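Local coordinates for protein putative dimetal phosphatase (Danio rerio, PDB 2NXF) that probably hydrolyses ADP-ribose and CDP-alcohols such as CDP-choline at a dinuclear metal centre, as a member of the calcineurin-like metallophosphoesterases, at residues Asp3-Phe8 with Ser137-Phe142; Ala149-Val154 with Gly200-Gln205. All coordinates share one frame; numbering follows the deposited sequence.

Contact 1 of 2, residues Asp3-Phe8 with Ser137-Phe142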
ATOM      1  N   ASP A   3     -18.975 -14.222  15.351  1.00 31.85           N
ATOM      2  CA  ASP A   3     -17.594 -14.518  15.872  1.00 32.00           C
ATOM      3  C   ASP A   3     -16.518 -14.543  14.759  1.00 30.39           C
ATOM      4  O   ASP A   3     -16.523 -15.463  13.930  1.00 30.62           O
ATOM      5  CB  ASP A   3     -17.620 -15.859  16.614  1.00 32.45           C
ATOM      6  CG  ASP A   3     -16.252 -16.252  17.185  1.00 35.54           C
ATOM      7  OD1 ASP A   3     -15.383 -15.371  17.383  1.00 40.10           O
ATOM      8  OD2 ASP A   3     -16.048 -17.454  17.444  1.00 37.93           O
ATOM      9  N   PRO A   4     -15.571 -13.564  14.757  1.00 29.07           N
ATOM     10  CA  PRO A   4     -14.638 -13.454  13.609  1.00 27.92           C
ATOM     11  C   PRO A   4     -13.567 -14.542  13.543  1.00 27.39           C
ATOM     12  O   PRO A   4     -13.093 -15.016  14.582  1.00 28.23           O
ATOM     13  CB  PRO A   4     -13.985 -12.074  13.787  1.00 27.99           C
ATOM     14  CG  PRO A   4     -14.170 -11.703  15.191  1.00 28.61           C
ATOM     15  CD  PRO A   4     -15.311 -12.521  15.773  1.00 28.61           C
ATOM     16  N   VAL A   5     -13.233 -14.950  12.320  1.00 25.42           N
ATOM     17  CA  VAL A   5     -12.170 -15.913  12.072  1.00 24.95           C
ATOM     18  C   VAL A   5     -10.806 -15.254  12.298  1.00 24.73           C
ATOM     19  O   VAL A   5      -9.861 -15.905  12.763  1.00 24.68           O
ATOM     20  CB  VAL A   5     -12.248 -16.472  10.623  1.00 25.02           C
ATOM     21  CG1 VAL A   5     -11.103 -17.438  10.335  1.00 25.47           C
ATOM     22  CG2 VAL A   5     -13.584 -17.164  10.388  1.00 26.69           C
ATOM     23  N   PHE A   6     -10.701 -13.970  11.948  1.00 23.25           N
ATOM     24  CA  PHE A   6      -9.434 -13.262  12.011  1.00 22.94           C
ATOM     25  C   PHE A   6      -9.699 -11.766  12.095  1.00 23.68           C
ATOM     26  O   PHE A   6     -10.669 -11.277  11.521  1.00 23.74           O
ATOM     27  CB  PHE A   6      -8.605 -13.574  10.752  1.00 23.32           C
ATOM     28  CG  PHE A   6      -7.152 -13.166  10.845  1.00 23.76           C
ATOM     29  CD1 PHE A   6      -6.258 -13.879  11.657  1.00 22.88           C
ATOM     30  CD2 PHE A   6      -6.667 -12.098  10.094  1.00 23.99           C
ATOM     31  CE1 PHE A   6      -4.895 -13.491  11.713  1.00 22.21           C
ATOM     32  CE2 PHE A   6      -5.317 -11.710  10.154  1.00 24.95           C
ATOM     33  CZ  PHE A   6      -4.438 -12.415  10.972  1.00 24.19           C
ATOM     34  N   THR A   7      -8.824 -11.051  12.796  1.00 23.06           N
ATOM     35  CA  THR A   7      -9.014  -9.616  13.061  1.00 23.60           C
ATOM     36  C   THR A   7      -7.668  -8.930  12.870  1.00 23.38           C
ATOM     37  O   THR A   7      -6.665  -9.374  13.422  1.00 23.35           O
ATOM     38  CB  THR A   7      -9.487  -9.389  14.529  1.00 23.23           C
ATOM     39  OG1 THR A   7     -10.744 -10.052  14.769  1.00 25.20           O
ATOM     40  CG2 THR A   7      -9.634  -7.905  14.819  1.00 25.02           C
ATOM     41  N   PHE A   8      -7.623  -7.860  12.070  1.00 23.00           N
ATOM     42  CA  PHE A   8      -6.330  -7.202  11.816  1.00 23.25           C
ATOM     43  C   PHE A   8      -6.479  -5.693  11.693  1.00 23.66           C
ATOM     44  O   PHE A   8      -7.511  -5.219  11.243  1.00 24.27           O
ATOM     45  CB  PHE A   8      -5.606  -7.790  10.604  1.00 24.25           C
ATOM     46  CG  PHE A   8      -6.344  -7.640   9.290  1.00 23.75           C
ATOM     47  CD1 PHE A   8      -5.959  -6.677   8.356  1.00 27.68           C
ATOM     48  CD2 PHE A   8      -7.403  -8.501   8.978  1.00 27.35           C
ATOM     49  CE1 PHE A   8      -6.622  -6.567   7.133  1.00 28.00           C
ATOM     50  CE2 PHE A   8      -8.089  -8.392   7.771  1.00 27.76           C
ATOM     51  CZ  PHE A   8      -7.701  -7.429   6.853  1.00 25.84           C
ATOM     52  N   SER A 137      -1.129 -17.588   4.666  1.00 23.91           N
ATOM     53  CA  SER A 137      -2.466 -17.754   5.186  1.00 23.94           C
ATOM     54  C   SER A 137      -2.478 -17.466   6.688  1.00 24.83           C
ATOM     55  O   SER A 137      -1.901 -18.224   7.451  1.00 25.95           O
ATOM     56  CB  SER A 137      -2.976 -19.166   4.903  1.00 23.85           C
ATOM     57  OG  SER A 137      -4.245 -19.342   5.503  1.00 23.31           O
ATOM     58  N   PRO A 138      -3.156 -16.382   7.107  1.00 26.05           N
ATOM     59  CA  PRO A 138      -3.244 -16.001   8.520  1.00 26.49           C
ATOM     60  C   PRO A 138      -4.271 -16.816   9.314  1.00 26.70           C
ATOM     61  O   PRO A 138      -4.220 -16.844  10.554  1.00 27.42           O
ATOM     62  CB  PRO A 138      -3.700 -14.542   8.442  1.00 26.54           C
ATOM     63  CG  PRO A 138      -4.549 -14.485   7.198  1.00 27.04           C
ATOM     64  CD  PRO A 138      -3.873 -15.433   6.231  1.00 25.90           C
ATOM     65  N   ALA A 139      -5.189 -17.482   8.609  1.00 26.44           N
ATOM     66  CA  ALA A 139      -6.339 -18.150   9.223  1.00 26.14           C
ATOM     67  C   ALA A 139      -6.948 -19.087   8.190  1.00 25.61           C
ATOM     68  O   ALA A 139      -6.817 -18.832   6.985  1.00 24.60           O
ATOM     69  CB  ALA A 139      -7.373 -17.113   9.662  1.00 25.87           C
ATOM     70  N   PRO A 140      -7.638 -20.149   8.641  1.00 25.80           N
ATOM     71  CA  PRO A 140      -8.195 -21.126   7.709  1.00 25.60           C
ATOM     72  C   PRO A 140      -9.098 -20.473   6.663  1.00 24.74           C
ATOM     73  O   PRO A 140      -9.964 -19.672   7.022  1.00 25.26           O
ATOM     74  CB  PRO A 140      -9.018 -22.052   8.623  1.00 26.27           C
ATOM     75  CG  PRO A 140      -8.344 -21.950   9.948  1.00 26.65           C
ATOM     76  CD  PRO A 140      -7.939 -20.508  10.046  1.00 25.61           C
ATOM     77  N   ASN A 141      -8.869 -20.808   5.388  1.00 24.34           N
ATOM     78  CA  ASN A 141      -9.691 -20.340   4.255  1.00 23.57           C
ATOM     79  C   ASN A 141      -9.440 -18.887   3.833  1.00 23.51           C
ATOM     80  O   ASN A 141     -10.201 -18.344   3.019  1.00 23.68           O
ATOM     81  CB  ASN A 141     -11.202 -20.550   4.512  1.00 24.42           C
ATOM     82  CG  ASN A 141     -11.541 -21.976   4.921  1.00 25.09           C
ATOM     83  OD1 ASN A 141     -12.120 -22.214   5.989  1.00 28.69           O
ATOM     84  ND2 ASN A 141     -11.191 -22.931   4.074  1.00 22.60           N
ATOM     85  N   PHE A 142      -8.410 -18.264   4.403  1.00 22.34           N
ATOM     86  CA  PHE A 142      -8.019 -16.889   4.033  1.00 22.38           C
ATOM     87  C   PHE A 142      -6.574 -16.806   3.633  1.00 23.58           C
ATOM     88  O   PHE A 142      -5.727 -17.561   4.147  1.00 24.49           O
ATOM     89  CB  PHE A 142      -8.297 -15.902   5.175  1.00 21.98           C
ATOM     90  CG  PHE A 142      -9.753 -15.737   5.457  1.00 21.78           C
ATOM     91  CD1 PHE A 142     -10.511 -14.858   4.697  1.00 21.47           C
ATOM     92  CD2 PHE A 142     -10.382 -16.493   6.452  1.00 23.04           C
ATOM     93  CE1 PHE A 142     -11.881 -14.727   4.921  1.00 20.30           C
ATOM     94  CE2 PHE A 142     -11.756 -16.355   6.696  1.00 23.32           C
ATOM     95  CZ  PHE A 142     -12.497 -15.473   5.926  1.00 21.24           C
TER

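Contact 2 of 2, residues Ala149-Val154 with Gly200-Gln205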
ATOM      1  N   ALA A 149       4.443  -2.638  -5.751  1.00 26.22           N
ATOM      2  CA  ALA A 149       3.964  -1.766  -6.819  1.00 26.03           C
ATOM      3  C   ALA A 149       5.084  -0.913  -7.448  1.00 25.25           C
ATOM      4  O   ALA A 149       4.814  -0.163  -8.401  1.00 26.13           O
ATOM      5  CB  ALA A 149       2.845  -0.849  -6.296  1.00 26.18           C
ATOM      6  N   TYR A 150       6.304  -1.031  -6.918  1.00 25.07           N
ATOM      7  CA  TYR A 150       7.500  -0.363  -7.477  1.00 25.42           C
ATOM      8  C   TYR A 150       8.513  -1.350  -8.060  1.00 25.17           C
ATOM      9  O   TYR A 150       9.672  -1.021  -8.276  1.00 25.53           O
ATOM     10  CB  TYR A 150       8.142   0.595  -6.448  1.00 25.03           C
ATOM     11  CG  TYR A 150       7.176   1.710  -6.141  1.00 25.43           C
ATOM     12  CD1 TYR A 150       7.200   2.908  -6.871  1.00 26.17           C
ATOM     13  CD2 TYR A 150       6.151   1.527  -5.192  1.00 25.98           C
ATOM     14  CE1 TYR A 150       6.277   3.915  -6.625  1.00 25.56           C
ATOM     15  CE2 TYR A 150       5.222   2.525  -4.943  1.00 26.86           C
ATOM     16  CZ  TYR A 150       5.277   3.709  -5.673  1.00 25.27           C
ATOM     17  OH  TYR A 150       4.369   4.726  -5.448  1.00 25.27           O
ATOM     18  N   ASP A 151       8.030  -2.558  -8.329  1.00 24.41           N
ATOM     19  CA  ASP A 151       8.796  -3.589  -9.021  1.00 24.45           C
ATOM     20  C   ASP A 151       9.303  -3.004 -10.350  1.00 24.18           C
ATOM     21  O   ASP A 151      10.503  -3.039 -10.654  1.00 23.90           O
ATOM     22  CB  ASP A 151       7.831  -4.768  -9.214  1.00 24.82           C
ATOM     23  CG  ASP A 151       8.419  -5.928  -9.970  1.00 24.25           C
ATOM     24  OD1 ASP A 151       9.619  -5.949 -10.317  1.00 23.80           O
ATOM     25  OD2 ASP A 151       7.607  -6.850 -10.212  1.00 24.57           O
ATOM     26  N   LEU A 152       8.380  -2.458 -11.136  1.00 24.14           N
ATOM     27  CA  LEU A 152       8.785  -1.605 -12.248  1.00 24.73           C
ATOM     28  C   LEU A 152       8.698  -0.172 -11.751  1.00 24.97           C
ATOM     29  O   LEU A 152       7.617   0.303 -11.446  1.00 25.90           O
ATOM     30  CB  LEU A 152       7.866  -1.824 -13.456  1.00 25.29           C
ATOM     31  CG  LEU A 152       7.828  -3.246 -14.023  1.00 25.51           C
ATOM     32  CD1 LEU A 152       6.931  -3.237 -15.249  1.00 28.88           C
ATOM     33  CD2 LEU A 152       9.223  -3.754 -14.375  1.00 25.52           C
ATOM     34  N   SER A 153       9.837   0.497 -11.629  1.00 24.59           N
ATOM     35  CA  SER A 153       9.865   1.900 -11.223  1.00 23.90           C
ATOM     36  C   SER A 153      11.238   2.453 -11.523  1.00 24.35           C
ATOM     37  O   SER A 153      12.190   1.695 -11.756  1.00 23.37           O
ATOM     38  CB  SER A 153       9.581   2.041  -9.721  1.00 24.49           C
ATOM     39  OG  SER A 153      10.637   1.494  -8.926  1.00 24.98           O
ATOM     40  N   VAL A 154      11.342   3.778 -11.548  1.00 23.32           N
ATOM     41  CA  VAL A 154      12.665   4.376 -11.634  1.00 24.13           C
ATOM     42  C   VAL A 154      13.202   4.721 -10.244  1.00 24.79           C
ATOM     43  O   VAL A 154      14.405   4.863 -10.066  1.00 26.15           O
ATOM     44  CB  VAL A 154      12.712   5.596 -12.582  1.00 24.15           C
ATOM     45  CG1 VAL A 154      12.461   5.161 -14.018  1.00 24.44           C
ATOM     46  CG2 VAL A 154      11.717   6.666 -12.146  1.00 23.44           C
ATOM     47  N   GLY A 200       4.859   0.064 -11.515  1.00 25.61           N
ATOM     48  CA  GLY A 200       4.040  -1.043 -11.956  1.00 26.19           C
ATOM     49  C   GLY A 200       4.528  -2.398 -11.480  1.00 26.27           C
ATOM     50  O   GLY A 200       5.540  -2.514 -10.762  1.00 25.68           O
ATOM     51  N   PHE A 201       3.816  -3.426 -11.944  1.00 25.28           N
ATOM     52  CA  PHE A 201       4.075  -4.808 -11.535  1.00 25.67           C
ATOM     53  C   PHE A 201       4.673  -5.570 -12.719  1.00 24.75           C
ATOM     54  O   PHE A 201       4.095  -5.586 -13.819  1.00 25.58           O
ATOM     55  CB  PHE A 201       2.755  -5.458 -11.094  1.00 25.26           C
ATOM     56  CG  PHE A 201       2.002  -4.650 -10.054  1.00 26.40           C
ATOM     57  CD1 PHE A 201       2.236  -4.844  -8.681  1.00 26.39           C
ATOM     58  CD2 PHE A 201       1.050  -3.696 -10.450  1.00 26.96           C
ATOM     59  CE1 PHE A 201       1.543  -4.096  -7.706  1.00 25.82           C
ATOM     60  CE2 PHE A 201       0.346  -2.920  -9.479  1.00 26.01           C
ATOM     61  CZ  PHE A 201       0.577  -3.134  -8.103  1.00 26.02           C
ATOM     62  N   SER A 202       5.821  -6.214 -12.501  1.00 25.28           N
ATOM     63  CA  SER A 202       6.465  -6.963 -13.588  1.00 24.61           C
ATOM     64  C   SER A 202       5.617  -8.170 -14.027  1.00 25.03           C
ATOM     65  O   SER A 202       4.771  -8.662 -13.252  1.00 25.69           O
ATOM     66  CB  SER A 202       7.888  -7.432 -13.205  1.00 25.00           C
ATOM     67  OG  SER A 202       7.835  -8.508 -12.271  1.00 25.71           O
ATOM     68  N   GLU A 203       5.862  -8.638 -15.252  1.00 25.41           N
ATOM     69  CA  GLU A 203       5.222  -9.833 -15.756  1.00 26.01           C
ATOM     70  C   GLU A 203       5.476 -10.997 -14.777  1.00 25.84           C
ATOM     71  O   GLU A 203       4.580 -11.815 -14.507  1.00 25.11           O
ATOM     72  CB  GLU A 203       5.744 -10.145 -17.167  1.00 26.83           C
ATOM     73  CG  GLU A 203       5.233 -11.425 -17.751  1.00 32.85           C
ATOM     74  CD  GLU A 203       5.918 -11.738 -19.069  1.00 39.44           C
ATOM     75  OE1 GLU A 203       7.134 -12.050 -19.060  1.00 43.41           O
ATOM     76  OE2 GLU A 203       5.247 -11.671 -20.119  1.00 44.29           O
ATOM     77  N   GLN A 204       6.699 -11.064 -14.238  1.00 24.96           N
ATOM     78  CA  GLN A 204       7.037 -12.139 -13.303  1.00 25.15           C
ATOM     79  C   GLN A 204       6.139 -12.061 -12.067  1.00 24.25           C
ATOM     80  O   GLN A 204       5.594 -13.091 -11.586  1.00 24.07           O
ATOM     81  CB  GLN A 204       8.512 -12.073 -12.905  1.00 25.43           C
ATOM     82  CG  GLN A 204       8.905 -13.148 -11.893  1.00 26.14           C
ATOM     83  CD  GLN A 204      10.398 -13.180 -11.601  1.00 26.84           C
ATOM     84  OE1 GLN A 204      11.142 -12.246 -11.919  1.00 28.83           O
ATOM     85  NE2 GLN A 204      10.839 -14.261 -10.994  1.00 30.42           N
ATOM     86  N   GLN A 205       5.967 -10.835 -11.551  1.00 23.74           N
ATOM     87  CA  GLN A 205       5.113 -10.648 -10.372  1.00 24.09           C
ATOM     88  C   GLN A 205       3.644 -10.970 -10.681  1.00 24.41           C
ATOM     89  O   GLN A 205       2.951 -11.594  -9.868  1.00 24.31           O
ATOM     90  CB  GLN A 205       5.248  -9.239  -9.790  1.00 23.28           C
ATOM     91  CG  GLN A 205       4.497  -9.109  -8.439  1.00 23.84           C
ATOM     92  CD  GLN A 205       4.590  -7.754  -7.777  1.00 25.41           C
ATOM     93  OE1 GLN A 205       3.977  -7.552  -6.725  1.00 25.87           O
ATOM     94  NE2 GLN A 205       5.360  -6.819  -8.371  1.00 24.98           N
TER

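Contact 1 of 2, residues Asp3-Phe8 with Ser137-Phe142
Pro138 rests its CB over one face of the Phe6 ring, lying 3.4 Å from CZ and 3.7 Å from the ring centroid. The approach is 23° off the ring normal, a CH-pi contact displaced toward the rim, with the two side chains crossing at about a right angle. Pro138 is where the chain turns a corner, so the bump that meets this flat face is the corner itself. Phe6 can present its ring there because CG stands anti to the backbone N (chi1 -166°), which swings the aromatic group out to the proline.

One residue on, Ala139 supplies a smaller knob. Its CB settles between Val5 and Phe6, 3.8 Å from Val5 CG1 and 3.9 Å from Phe6 CB. Val5 answers with a bump of its own: CG1 reaches into the hollow formed by Ala139 CB, the CD edge of the Pro140 ring and the Phe142 ring, where CE2 lies 3.9 Å away. Ala139 to Phe142 form a type II beta turn, closed by the backbone bond from Phe142 N to Ala139 O, and this turn brings the Phe142 ring back alongside Val5.

Val5 and Phe6 both face Leu301 in a classic beta bulge, which lets two successive side chains point toward the turn. Strand 6-11, an inner strand of one sheet, thereby packs against the turn joining strands 134-139 and 142-146 of the other, at the end of the two-sheet metallophosphoesterase sandwich where strand 6-11 begins. Ser137 OG fastens the base of the turn by a 2.7 Å bond to Phe142 O. The side chains that meet are apolar and no polar pair links the two segments, so the fit rests on complementary shape and dispersion, while Val5 and Phe6 spend backbone hydrogen bonds on Leu301.

Contact 2 of 2, residues Ala149-Val154 with Gly200-Gln205
Asp151 OD2 takes three hydrogen bonds from the segment that opens helix 203-219, where Ser202 is the N-cap residue. Ser202 OG reaches Asp151 OD2 on the syn side at 2.7 Å. Gln205 NE2 meets Asp151 OD2 on the anti side at 2.9 Å; both bonds lie about 20° out of the carboxylate plane. Ser202 N comes to Asp151 OD2 from above that plane, at 3.0 Å. Asp151 holds CG opposite its backbone N (chi1 178°), which carries the carboxylate to the helix start.

Outward from this grip, Leu152 and Gly200 form a single antiparallel bridge, a hydrogen-bonded pair with Leu152 N to Gly200 O and Gly200 N to Leu152 O. Leu152 lays its CG over the Ser202 backbone, while the Phe201 ring packs against Ala149, CZ to CB at 3.7 Å. In the second shell, Arg157 and Lys163 form salt bridges to Asp151 OD1, and Asp148 N donates to Gln205 OE1, steadying the amide's rotation. An alanine in place of Asp151 would probably leave Ser202 N, Ser202 OG and Gln205 NE2 without their shared acceptor and Lys163 and Arg157 without their counter-charge. The cap closes on Ser202 OG, which also accepts from Gln205 N at 3.1 Å, with an N-H...O angle of 159°.

How the contacts relate
Contact 1 and contact 2 follow one another along the chain and do not touch: their centres are 29 Å apart and their nearest atoms about 16 Å. Strand 142-146 bridges them in sequence, beginning at the turn of contact 1 and leading into the loop of contact 2. Contact 1 lies at the end of the sandwich where strand 6-11 begins, remote from the metal site. In contact 2 it is the loop, not the interface, that reaches the site: Tyr150 turns away from 200-205, and its side chain comes within about 3 Å of that of Asn96 and about 4 Å of that of His265, both ligands of the second zinc. Contact 2 ties this loop to the start of helix 203-219.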